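Local coordinates for protein translation elongation factor 1A (Methanosarcina mazei, PDB 3WND) that probably serves as a translation elongation factor and, in its GTP-bound form, binds cysteinyl-tRNA(Cys), at residues A[123-127]-A[128-132]; A[68-71]-A[72-76]; A[175-178]-A[179-183]; A[294-297]-A[298-302]; A[260-264]-A[265-269]. One frame throughout, in Å; residues are numbered along the deposited sequence.

In the fold
The five contacts sample short-range order in three parts of one chain: a GTP-binding domain with a mixed sheet (interactions 1, 2 and 3) and two antiparallel beta domains (5, then 4). Two lie by the GDP site, which holds no GDP in this chain. Interaction 1 begins at Asp123, a GDP-binding residue, while in interaction 2 the side chains of Pro71 and His68 come within about 4 Å of those of Arg34 and Thr35. The nearest atoms of interactions 1 and 2 are nevertheless about 18 Å apart. Interaction 3 lies across the chain's centre from interaction 2, centres about 27 Å apart. Interactions 2 and 5 touch, Lys75 CE packing 3.8 Å from Arg269 NH1; interaction 4 approaches interaction 2 to about 9 Å between nearest atoms.

Interaction 1 of 5, residues A[123-127]-A[128-132]; sequences DSTHM and HAIDE
Thr125 and Ile130 cross at a slant where the loop behind Asp123 runs into helix 127-140. Thr125 uses both of its branches: the methyl CG2 lies 3.5 Å from Ile130 CG1, while the hydroxyl OG1 sits 3.4 Å from Ala129 CB. This division follows from chi1 of -173°, which sends OG1 anti to the backbone N and turns CG2 to the isoleucine. Ile130 in turn lays its CG1 branch alongside the backbone, CG1 lying 3.4 Å from His126 O.

A second oblique pair sits further round the helix. The Met127 chain starts anti to its N and then folds at both following bonds, so that CG passes 3.7 Å from Asp131 OD2 and SD comes 3.8 Å from OD1 of the same carboxylate. The thioether thus lies against the aspartate, with its methyl directed to the isoleucine side. Beneath these side chains run the first helical bonds: Ile130 N donates to His126 O at 2.9 Å, and Asp131 N to Met127 O at 2.7 Å with a fairly straight N-H (161°). His126 occupies the N-cap position.

Asp123, hydrogen-bonded through OD2 to Asn157, probably matches the aspartate of the NKxD motif, which reads guanine in GTPases, and stands just upstream of the junction. Chemically the junction is mixed: a threonine methyl and an isoleucine pack together on the inner side, while the Asp131 carboxylate sits with OD2 3.3 Å from Met127 O, two acceptors with no hydrogen to share. That neighbourhood is probably mildly unfavourable, although Met127 O is itself satisfied by Asp131 N.

Interaction 2 of 5, residues A[68-71]-A[72-76]; sequences HSYP and KTLKS
The segment that follows strand 61-66 and leads into helix 74-83 probably corresponds to switch II of translational GTPases, and here it is organised by a turn that runs straight into a helix cap. Ser69 O accepts from Thr73 N at 2.9 Å with a nearly straight N-H (167°). Thr73 is then the N-cap: its OG1, placed between the backbone N and the carbonyl carbon (chi1 71°), accepts from Ser76 N at 3.3 Å. Ser76 packs against the turn, its CB 3.7 Å from Ser69 CB, while the hydroxyls of both serines are hydrogen-bonded to Asp49 O.

Such an N-cap begins a helix whose first amides have no carbonyls behind them; those of Leu74 and Lys75 bind a citrate, probably from the crystallisation liquor.

The Tyr70 ring is placed by its neighbours. Pro71, behind a cis peptide, sets CB over the centre of one face, 3.7 Å above the plane. At the ring edge Tyr70 CD1 meets Thr73 O at 3.4 Å, and Tyr70 CE1 lies 4.0 Å from Leu74 CD2. The phenol oxygen is hydrogen-bonded to Glu102, and Thr73 O, buried here, finds no hydrogen-bonding partner.

Interaction 3 of 5, residues A[175-178]-A[179-183]; sequences NEVA and EKIEA
Glu182 and Ala178 are joined by the backbone bond from Glu182 N to Ala178 O, 2.9 Å long. One residue back, Ile181 N donates to Val177 O at 3.0 Å and with an N-H angle of 160°. Further back the bonding is less regular: Glu179 N reaches Glu176 O at 3.1 Å from well above the carbonyl plane and has a weak second bond to Asn175 O, while the Lys180 N bond to Glu176 O is stretched to 3.5 Å and weak. The bonding is locally shared between three- and four-residue spacings.

Glu182 swings CG anti to the carbonyl carbon (chi1 -79°), which folds the chain back over the preceding turn, CG 3.3 Å from Ala178 O. From there its OE2 forms a salt bridge with Arg60 and accepts from Met21 N; Arg60 also donates to Asn175 OD1. Exchanging Glu182 for an alanine would probably leave the Arg60 guanidinium without its ionic mate and the Met21 amide without its acceptor.

On the apolar side Val177 and Ile181 cross at a slant, CG1 of the valine 3.7 Å from CD1 of the isoleucine. The same CD1 lies 3.6 Å from Val177 O, keeping the branch close to the helix surface. Both residues press on Ile86 of strand 86-91 and on His114, while Lys180 runs along the outer side with CD 3.8 Å from Glu176 O. The pattern is that of an amphipathic helix laid against the central sheet of a P-loop GTPase domain.

Interaction 4 of 5, residues A[294-297]-A[298-302]; sequences KKIE and PASVL
Glu297 O is gripped twice by Ser300: OG donates at 2.8 Å, within the carbonyl plane, and the backbone N adds a weaker bond at 3.4 Å. A chi1 of 75° puts the serine hydroxyl between its own N and carbonyl carbon, the rotation that lets side chain and amide converge on one acceptor. The weaker bond closes a type II beta turn, with Pro298 second and Ala299 third; Ala299 adopts the positive phi (66°) that this turn demands. The Glu297 side chain stays by the proline ring at its base, CB being 3.5 Å from Pro298 CD.

With an alanine at Ser300, Glu297 O would probably keep just the weak amide bond within the turn, which would be held less firmly.

Beyond the polar grip, Ile296 CG2 faces Leu302 CD1 at 4.3 Å, a loose apolar contact across the mouth of the turn. Ile296, Ser300 and Leu302 all pack on Val315 of strand 309-320, and the turn leads into strand 301-306 of the C-terminal beta domain, probably the SelB domain III equivalent. Chemically, the shorter hydroxyl bond probably contributes more to closing the turn than the long amide bond, although Glu297 N, buried beside it, has no partner.

Interaction 5 of 5, residues A[260-264]-A[265-269]; sequences KNVQA and KDIER
Val262 and Ile267 provide the apolar part of this turn, crossing at about a right angle with Val262 CG1 3.8 Å from Ile267 CD1. Both reach Cys208 on strand 207-216, and Ile267 also packs on strand 194-203, so the pair plugs the loop into the beta domain that probably corresponds to SelB domain II.

Backbone bonds shape the chain between them. Asp266 N donates to Gln263 O at 2.9 Å and Ile267 N to Ala264 O at 3.0 Å; both donors stand more than 50° above the carbonyl plane, as tight three-residue spacing of a 3-10 turn entails.

The polar side chains gather on the outer side. Lys265, bent at its last torsion (chi4 88°), turns NZ back to Asp266 OD1 in a 3.1 Å salt bridge, met on the syn side. The other oxygen, OD2, accepts from a water that itself accepts from Gln263 N at 2.9 Å. Gln263 runs beside Lys265, its NE2 3.3 Å from CE, and its amide plane stands nearly upright to the Asp266 carboxylate.

With one oxygen neutralised by a lysine and the other tied through water to the backbone, Asp266 is likely to remain charged and its carboxylate to be hindered from turning.

Interaction 1 of 5, residues A[123-127]-A[128-132]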
# COMPACT_ATOMS: atom_id res chain seq x y z
N ASP A 123 -4.28 -1.42 27.76
CA ASP A 123 -3.92 -1.42 29.21
C ASP A 123 -3.84 0.02 29.79
O ASP A 123 -3.87 0.19 31.02
CB ASP A 123 -2.59 -2.17 29.41
CG ASP A 123 -1.45 -1.53 28.66
OD1 ASP A 123 -1.54 -1.33 27.40
OD2 ASP A 123 -0.43 -1.27 29.32
N SER A 124 -3.76 1.03 28.93
CA SER A 124 -3.75 2.40 29.39
C SER A 124 -5.10 3.08 29.51
O SER A 124 -5.15 4.25 29.84
CB SER A 124 -2.81 3.25 28.47
OG SER A 124 -3.44 3.49 27.22
N THR A 125 -6.19 2.34 29.31
CA THR A 125 -7.51 2.91 29.23
C THR A 125 -8.47 1.98 29.89
O THR A 125 -8.04 1.09 30.62
CB THR A 125 -7.88 3.25 27.78
OG1 THR A 125 -9.11 3.96 27.76
CG2 THR A 125 -7.97 2.03 26.90
N HIS A 126 -9.78 2.23 29.75
CA HIS A 126 -10.80 1.47 30.43
C HIS A 126 -11.86 1.16 29.46
O HIS A 126 -12.09 1.90 28.48
CB HIS A 126 -11.45 2.27 31.61
CG HIS A 126 -10.45 2.86 32.65
ND1 HIS A 126 -9.89 2.12 33.63
CD2 HIS A 126 -10.03 4.15 32.85
CE1 HIS A 126 -9.10 2.89 34.43
NE2 HIS A 126 -9.17 4.16 33.95
N MET A 127 -12.59 0.04 29.74
CA MET A 127 -13.69 -0.40 28.89
C MET A 127 -14.63 0.71 28.49
O MET A 127 -15.03 0.83 27.30
CB MET A 127 -14.50 -1.58 29.51
CG MET A 127 -15.38 -2.34 28.48
SD MET A 127 -14.56 -2.90 26.92
CE MET A 127 -13.17 -3.80 27.61
N HIS A 128 -15.04 1.54 29.46
CA HIS A 128 -16.04 2.51 29.12
C HIS A 128 -15.49 3.58 28.20
O HIS A 128 -16.25 4.09 27.41
CB HIS A 128 -16.72 3.13 30.36
CG HIS A 128 -17.63 2.17 31.06
ND1 HIS A 128 -17.82 2.22 32.41
CD2 HIS A 128 -18.33 1.05 30.58
CE1 HIS A 128 -18.62 1.17 32.79
NE2 HIS A 128 -18.95 0.46 31.67
N ALA A 129 -14.18 3.92 28.35
CA ALA A 129 -13.55 4.84 27.39
C ALA A 129 -13.42 4.19 25.98
O ALA A 129 -13.58 4.87 24.94
CB ALA A 129 -12.19 5.27 27.92
N ILE A 130 -13.10 2.91 25.96
CA ILE A 130 -12.93 2.21 24.68
C ILE A 130 -14.28 2.14 23.99
O ILE A 130 -14.35 2.35 22.77
CB ILE A 130 -12.40 0.74 24.93
CG1 ILE A 130 -10.97 0.79 25.50
CG2 ILE A 130 -12.44 -0.12 23.68
CD1 ILE A 130 -10.52 -0.49 26.21
N ASP A 131 -15.36 1.88 24.78
CA ASP A 131 -16.68 1.87 24.14
C ASP A 131 -17.04 3.26 23.56
O ASP A 131 -17.58 3.36 22.43
CB ASP A 131 -17.78 1.29 25.04
CG ASP A 131 -17.46 -0.13 25.40
OD1 ASP A 131 -16.65 -0.74 24.63
OD2 ASP A 131 -17.91 -0.60 26.46
N GLU A 132 -16.64 4.33 24.27
CA GLU A 132 -16.90 5.67 23.76
C GLU A 132 -16.08 5.97 22.51
O GLU A 132 -16.58 6.62 21.56
CB GLU A 132 -16.67 6.77 24.80
CG GLU A 132 -17.80 6.84 25.82
CD GLU A 132 -17.57 7.85 26.97
OE1 GLU A 132 -16.66 8.76 26.85
OE2 GLU A 132 -18.34 7.78 28.02

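Interaction 2 of 5, residues A[68-71]-A[72-76]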
# COMPACT_ATOMS: atom_id res chain seq x y z
N HIS A 68 6.85 3.17 9.02
CA HIS A 68 7.42 3.89 10.17
C HIS A 68 7.85 5.29 9.91
O HIS A 68 8.11 6.00 10.89
CB HIS A 68 8.55 3.06 10.84
CG HIS A 68 9.78 2.93 9.97
ND1 HIS A 68 10.08 1.79 9.22
CD2 HIS A 68 10.68 3.88 9.58
CE1 HIS A 68 11.17 2.01 8.51
NE2 HIS A 68 11.58 3.27 8.73
N SER A 69 7.96 5.69 8.63
CA SER A 69 8.34 7.04 8.25
C SER A 69 7.15 7.96 8.00
O SER A 69 7.32 9.06 7.65
CB SER A 69 9.38 7.13 7.07
OG SER A 69 10.43 6.28 7.35
N TYR A 70 5.95 7.46 8.25
CA TYR A 70 4.74 8.31 8.29
C TYR A 70 4.52 8.58 9.79
O TYR A 70 4.60 7.64 10.60
CB TYR A 70 3.58 7.50 7.64
CG TYR A 70 2.29 8.25 7.78
CD1 TYR A 70 1.95 9.28 6.85
CD2 TYR A 70 1.51 8.07 8.93
CE1 TYR A 70 0.82 10.05 7.04
CE2 TYR A 70 0.36 8.88 9.15
CZ TYR A 70 0.01 9.81 8.19
OH TYR A 70 -1.07 10.61 8.37
N PRO A 71 4.14 9.83 10.16
CA PRO A 71 3.62 10.86 9.28
C PRO A 71 4.64 11.82 8.65
O PRO A 71 4.26 12.73 7.93
CB PRO A 71 2.67 11.62 10.20
CG PRO A 71 3.25 11.53 11.51
CD PRO A 71 3.78 10.13 11.57
N LYS A 72 5.93 11.62 8.91
CA LYS A 72 6.93 12.53 8.29
C LYS A 72 6.79 12.57 6.77
O LYS A 72 6.77 13.66 6.19
CB LYS A 72 8.35 12.10 8.66
CG LYS A 72 9.47 12.92 7.99
CD LYS A 72 10.84 12.26 8.28
CE LYS A 72 11.33 11.27 7.20
NZ LYS A 72 11.89 9.97 7.68
N THR A 73 6.73 11.40 6.13
CA THR A 73 6.55 11.36 4.67
C THR A 73 5.23 10.59 4.34
O THR A 73 4.83 9.62 5.01
CB THR A 73 7.68 10.62 3.92
OG1 THR A 73 7.59 9.18 4.17
CG2 THR A 73 9.01 11.13 4.30
N LEU A 74 4.63 10.99 3.23
CA LEU A 74 3.54 10.21 2.63
C LEU A 74 3.97 8.99 1.92
O LEU A 74 3.26 7.98 1.90
CB LEU A 74 2.74 11.09 1.65
CG LEU A 74 2.10 12.34 2.32
CD1 LEU A 74 1.26 13.12 1.30
CD2 LEU A 74 1.32 12.10 3.61
N LYS A 75 5.10 9.05 1.22
CA LYS A 75 5.60 7.88 0.47
C LYS A 75 5.64 6.62 1.35
O LYS A 75 5.32 5.50 0.88
CB LYS A 75 7.00 8.26 -0.11
CG LYS A 75 7.87 7.09 -0.59
CD LYS A 75 9.24 7.59 -1.08
CE LYS A 75 10.07 6.42 -1.71
NZ LYS A 75 11.30 6.84 -2.49
N SER A 76 6.01 6.78 2.65
CA SER A 76 6.08 5.59 3.50
C SER A 76 4.68 4.97 3.59
O SER A 76 4.51 3.73 3.42
CB SER A 76 6.61 6.00 4.88
OG SER A 76 6.59 4.85 5.83

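Interaction 3 of 5, residues A[175-178]-A[179-183]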
# COMPACT_ATOMS: atom_id res chain seq x y z
N ASN A 175 -6.69 -13.20 9.58
CA ASN A 175 -6.79 -14.44 8.77
C ASN A 175 -8.16 -14.57 8.05
O ASN A 175 -8.19 -15.09 6.93
CB ASN A 175 -6.55 -15.68 9.67
CG ASN A 175 -5.02 -15.95 9.81
OD1 ASN A 175 -4.34 -16.44 8.85
ND2 ASN A 175 -4.46 -15.68 10.98
N GLU A 176 -9.27 -14.19 8.71
CA GLU A 176 -10.58 -14.19 8.04
C GLU A 176 -10.55 -13.29 6.80
O GLU A 176 -11.02 -13.71 5.71
CB GLU A 176 -11.73 -13.75 8.97
CG GLU A 176 -12.06 -14.74 10.03
CD GLU A 176 -13.07 -14.13 11.02
OE1 GLU A 176 -13.44 -12.90 10.88
OE2 GLU A 176 -13.49 -14.88 11.95
N VAL A 177 -10.04 -12.07 6.93
CA VAL A 177 -10.00 -11.13 5.80
C VAL A 177 -9.05 -11.71 4.76
O VAL A 177 -9.31 -11.63 3.52
CB VAL A 177 -9.57 -9.69 6.25
CG1 VAL A 177 -9.51 -8.77 5.08
CG2 VAL A 177 -10.58 -9.04 7.24
N ALA A 178 -7.93 -12.27 5.23
CA ALA A 178 -6.99 -12.84 4.27
C ALA A 178 -7.65 -13.90 3.37
O ALA A 178 -7.27 -14.02 2.19
CB ALA A 178 -5.77 -13.40 4.94
N GLU A 179 -8.63 -14.64 3.89
CA GLU A 179 -9.19 -15.77 3.13
C GLU A 179 -9.99 -15.16 1.98
O GLU A 179 -9.97 -15.66 0.87
CB GLU A 179 -10.07 -16.64 4.07
CG GLU A 179 -10.70 -17.91 3.46
CD GLU A 179 -10.97 -18.94 4.58
OE1 GLU A 179 -11.56 -18.53 5.58
OE2 GLU A 179 -10.60 -20.12 4.47
N LYS A 180 -10.66 -14.03 2.24
CA LYS A 180 -11.48 -13.35 1.24
C LYS A 180 -10.58 -12.77 0.19
O LYS A 180 -10.84 -12.92 -1.02
CB LYS A 180 -12.35 -12.25 1.88
CG LYS A 180 -13.43 -12.77 2.80
CD LYS A 180 -13.87 -11.89 3.98
CE LYS A 180 -14.53 -10.53 3.68
NZ LYS A 180 -14.29 -9.49 4.77
N ILE A 181 -9.46 -12.21 0.61
CA ILE A 181 -8.51 -11.63 -0.35
C ILE A 181 -7.83 -12.70 -1.21
O ILE A 181 -7.57 -12.47 -2.38
CB ILE A 181 -7.45 -10.78 0.37
CG1 ILE A 181 -8.16 -9.53 0.95
CG2 ILE A 181 -6.27 -10.49 -0.51
CD1 ILE A 181 -7.34 -8.95 2.03
N GLU A 182 -7.62 -13.88 -0.66
CA GLU A 182 -7.03 -14.94 -1.45
C GLU A 182 -7.99 -15.28 -2.66
O GLU A 182 -7.49 -15.50 -3.76
CB GLU A 182 -6.74 -16.19 -0.61
CG GLU A 182 -5.44 -15.98 0.20
CD GLU A 182 -5.42 -16.89 1.44
OE1 GLU A 182 -6.38 -17.73 1.66
OE2 GLU A 182 -4.42 -16.73 2.20
N ALA A 183 -9.30 -15.25 -2.46
CA ALA A 183 -10.21 -15.53 -3.55
C ALA A 183 -10.21 -14.40 -4.56
O ALA A 183 -10.18 -14.63 -5.77
CB ALA A 183 -11.62 -15.74 -3.05

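Interaction 4 of 5, residues A[294-297]-A[298-302]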
# COMPACT_ATOMS: atom_id res chain seq x y z
N LYS A 294 -7.71 22.13 -0.13
CA LYS A 294 -7.79 23.54 -0.68
C LYS A 294 -8.20 23.45 -2.12
O LYS A 294 -7.83 22.46 -2.79
CB LYS A 294 -6.35 24.20 -0.64
CG LYS A 294 -5.89 25.00 0.57
CD LYS A 294 -6.70 26.25 0.91
CE LYS A 294 -5.89 27.52 1.20
NZ LYS A 294 -6.41 28.41 2.35
N LYS A 295 -8.93 24.44 -2.62
CA LYS A 295 -9.23 24.45 -4.04
C LYS A 295 -7.93 24.36 -4.85
O LYS A 295 -6.89 24.94 -4.48
CB LYS A 295 -10.02 25.73 -4.43
CG LYS A 295 -9.24 27.02 -4.39
CD LYS A 295 -10.19 28.27 -4.47
CE LYS A 295 -9.57 29.32 -5.35
NZ LYS A 295 -10.10 30.70 -5.11
N ILE A 296 -8.00 23.59 -5.93
CA ILE A 296 -6.86 23.38 -6.83
C ILE A 296 -6.90 24.42 -7.94
O ILE A 296 -7.99 24.68 -8.49
CB ILE A 296 -6.91 21.94 -7.44
CG1 ILE A 296 -6.84 20.94 -6.27
CG2 ILE A 296 -5.72 21.72 -8.41
CD1 ILE A 296 -6.86 19.51 -6.77
N GLU A 297 -5.73 25.00 -8.25
CA GLU A 297 -5.67 26.13 -9.19
C GLU A 297 -4.61 25.79 -10.21
O GLU A 297 -3.67 25.03 -9.90
CB GLU A 297 -5.29 27.44 -8.50
CG GLU A 297 -6.49 27.97 -7.72
CD GLU A 297 -6.24 29.26 -6.96
OE1 GLU A 297 -6.77 30.28 -7.40
OE2 GLU A 297 -5.52 29.22 -5.96
N PRO A 298 -4.77 26.33 -11.45
CA PRO A 298 -3.71 26.17 -12.48
C PRO A 298 -2.43 26.72 -11.96
O PRO A 298 -2.43 27.65 -11.10
CB PRO A 298 -4.20 26.98 -13.73
CG PRO A 298 -5.57 27.42 -13.40
CD PRO A 298 -5.93 27.10 -11.93
N ALA A 299 -1.35 26.14 -12.51
CA ALA A 299 0.04 26.46 -12.24
C ALA A 299 0.50 26.16 -10.83
O ALA A 299 1.64 26.49 -10.48
CB ALA A 299 0.34 27.90 -12.60
N SER A 300 -0.36 25.54 -10.04
CA SER A 300 0.05 25.13 -8.70
C SER A 300 0.71 23.73 -8.67
O SER A 300 0.65 22.94 -9.67
CB SER A 300 -1.14 25.09 -7.76
OG SER A 300 -1.94 23.93 -8.06
N VAL A 301 1.29 23.43 -7.50
CA VAL A 301 2.18 22.28 -7.24
C VAL A 301 1.47 21.18 -6.47
O VAL A 301 0.82 21.43 -5.41
CB VAL A 301 3.46 22.73 -6.50
CG1 VAL A 301 4.37 21.54 -6.25
CG2 VAL A 301 4.19 23.83 -7.30
N LEU A 302 1.56 19.96 -6.98
CA LEU A 302 0.95 18.82 -6.24
C LEU A 302 2.00 17.72 -6.19
O LEU A 302 3.08 17.87 -6.82
CB LEU A 302 -0.37 18.34 -6.85
CG LEU A 302 -1.56 19.30 -6.77
CD1 LEU A 302 -2.67 18.83 -7.70
CD2 LEU A 302 -2.09 19.56 -5.35

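Interaction 5 of 5, residues A[260-264]-A[265-269]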
# COMPACT_ATOMS: atom_id res chain seq x y z
N LYS A 260 17.93 -11.12 -14.89
CA LYS A 260 18.99 -11.00 -15.94
C LYS A 260 18.71 -9.80 -16.89
O LYS A 260 17.52 -9.49 -17.27
CB LYS A 260 19.14 -12.32 -16.77
CG LYS A 260 20.44 -12.38 -17.64
CD LYS A 260 20.53 -13.55 -18.63
CE LYS A 260 20.34 -14.91 -17.97
NZ LYS A 260 20.27 -15.98 -19.01
N ASN A 261 19.80 -9.11 -17.24
CA ASN A 261 19.82 -8.04 -18.23
C ASN A 261 19.53 -6.67 -17.66
O ASN A 261 19.26 -5.69 -18.40
CB ASN A 261 18.96 -8.34 -19.48
CG ASN A 261 19.42 -7.57 -20.70
OD1 ASN A 261 20.62 -7.50 -21.00
ND2 ASN A 261 18.46 -7.03 -21.43
N VAL A 262 19.54 -6.58 -16.34
CA VAL A 262 19.35 -5.22 -15.74
C VAL A 262 20.15 -5.09 -14.44
O VAL A 262 20.36 -6.08 -13.70
CB VAL A 262 17.85 -4.88 -15.58
CG1 VAL A 262 17.19 -5.81 -14.52
CG2 VAL A 262 17.64 -3.44 -15.15
N GLN A 263 20.66 -3.91 -14.18
CA GLN A 263 21.50 -3.71 -13.00
C GLN A 263 20.64 -3.04 -11.88
O GLN A 263 19.75 -2.20 -12.15
CB GLN A 263 22.69 -2.80 -13.35
CG GLN A 263 23.74 -3.42 -14.30
CD GLN A 263 24.81 -2.40 -14.64
OE1 GLN A 263 24.77 -1.79 -15.72
NE2 GLN A 263 25.67 -2.13 -13.72
N ALA A 264 20.83 -3.48 -10.64
CA ALA A 264 20.03 -2.93 -9.51
C ALA A 264 20.19 -1.40 -9.46
O ALA A 264 19.27 -0.67 -9.20
CB ALA A 264 20.44 -3.54 -8.20
N LYS A 265 21.38 -0.89 -9.81
CA LYS A 265 21.56 0.58 -9.74
C LYS A 265 20.59 1.35 -10.71
O LYS A 265 20.36 2.56 -10.60
CB LYS A 265 23.03 0.97 -10.12
CG LYS A 265 23.36 0.74 -11.60
CD LYS A 265 24.73 1.28 -12.01
CE LYS A 265 24.87 1.06 -13.50
NZ LYS A 265 24.34 2.20 -14.29
N ASP A 266 20.04 0.69 -11.69
CA ASP A 266 19.12 1.34 -12.64
C ASP A 266 17.63 1.10 -12.31
O ASP A 266 16.73 1.51 -13.08
CB ASP A 266 19.39 0.82 -14.02
CG ASP A 266 20.76 1.19 -14.49
OD1 ASP A 266 21.21 2.37 -14.21
OD2 ASP A 266 21.39 0.31 -15.14
N ILE A 267 17.37 0.46 -11.16
CA ILE A 267 15.98 0.18 -10.74
C ILE A 267 15.68 1.01 -9.51
O ILE A 267 16.47 0.99 -8.55
CB ILE A 267 15.80 -1.34 -10.44
CG1 ILE A 267 16.21 -2.12 -11.73
CG2 ILE A 267 14.38 -1.60 -10.00
CD1 ILE A 267 15.92 -3.65 -11.60
N GLU A 268 14.47 1.59 -9.47
CA GLU A 268 13.97 2.27 -8.24
C GLU A 268 12.64 1.64 -7.78
O GLU A 268 11.91 0.95 -8.57
CB GLU A 268 13.75 3.79 -8.60
CG GLU A 268 15.01 4.55 -9.03
CD GLU A 268 16.15 4.58 -7.95
OE1 GLU A 268 15.86 4.56 -6.70
OE2 GLU A 268 17.30 4.71 -8.32
N ARG A 269 12.34 1.80 -6.48
CA ARG A 269 10.99 1.51 -6.06
C ARG A 269 9.95 2.17 -7.02
O ARG A 269 10.08 3.35 -7.36
CB ARG A 269 10.74 2.05 -4.64
CG ARG A 269 9.28 1.90 -4.18
CD ARG A 269 9.04 2.48 -2.80
NE ARG A 269 9.88 1.73 -1.90
CZ ARG A 269 10.02 2.07 -0.62
NH1 ARG A 269 9.25 3.04 -0.10
NH2 ARG A 269 10.83 1.38 0.14
O HOH W 1 20.50 -1.78 -16.19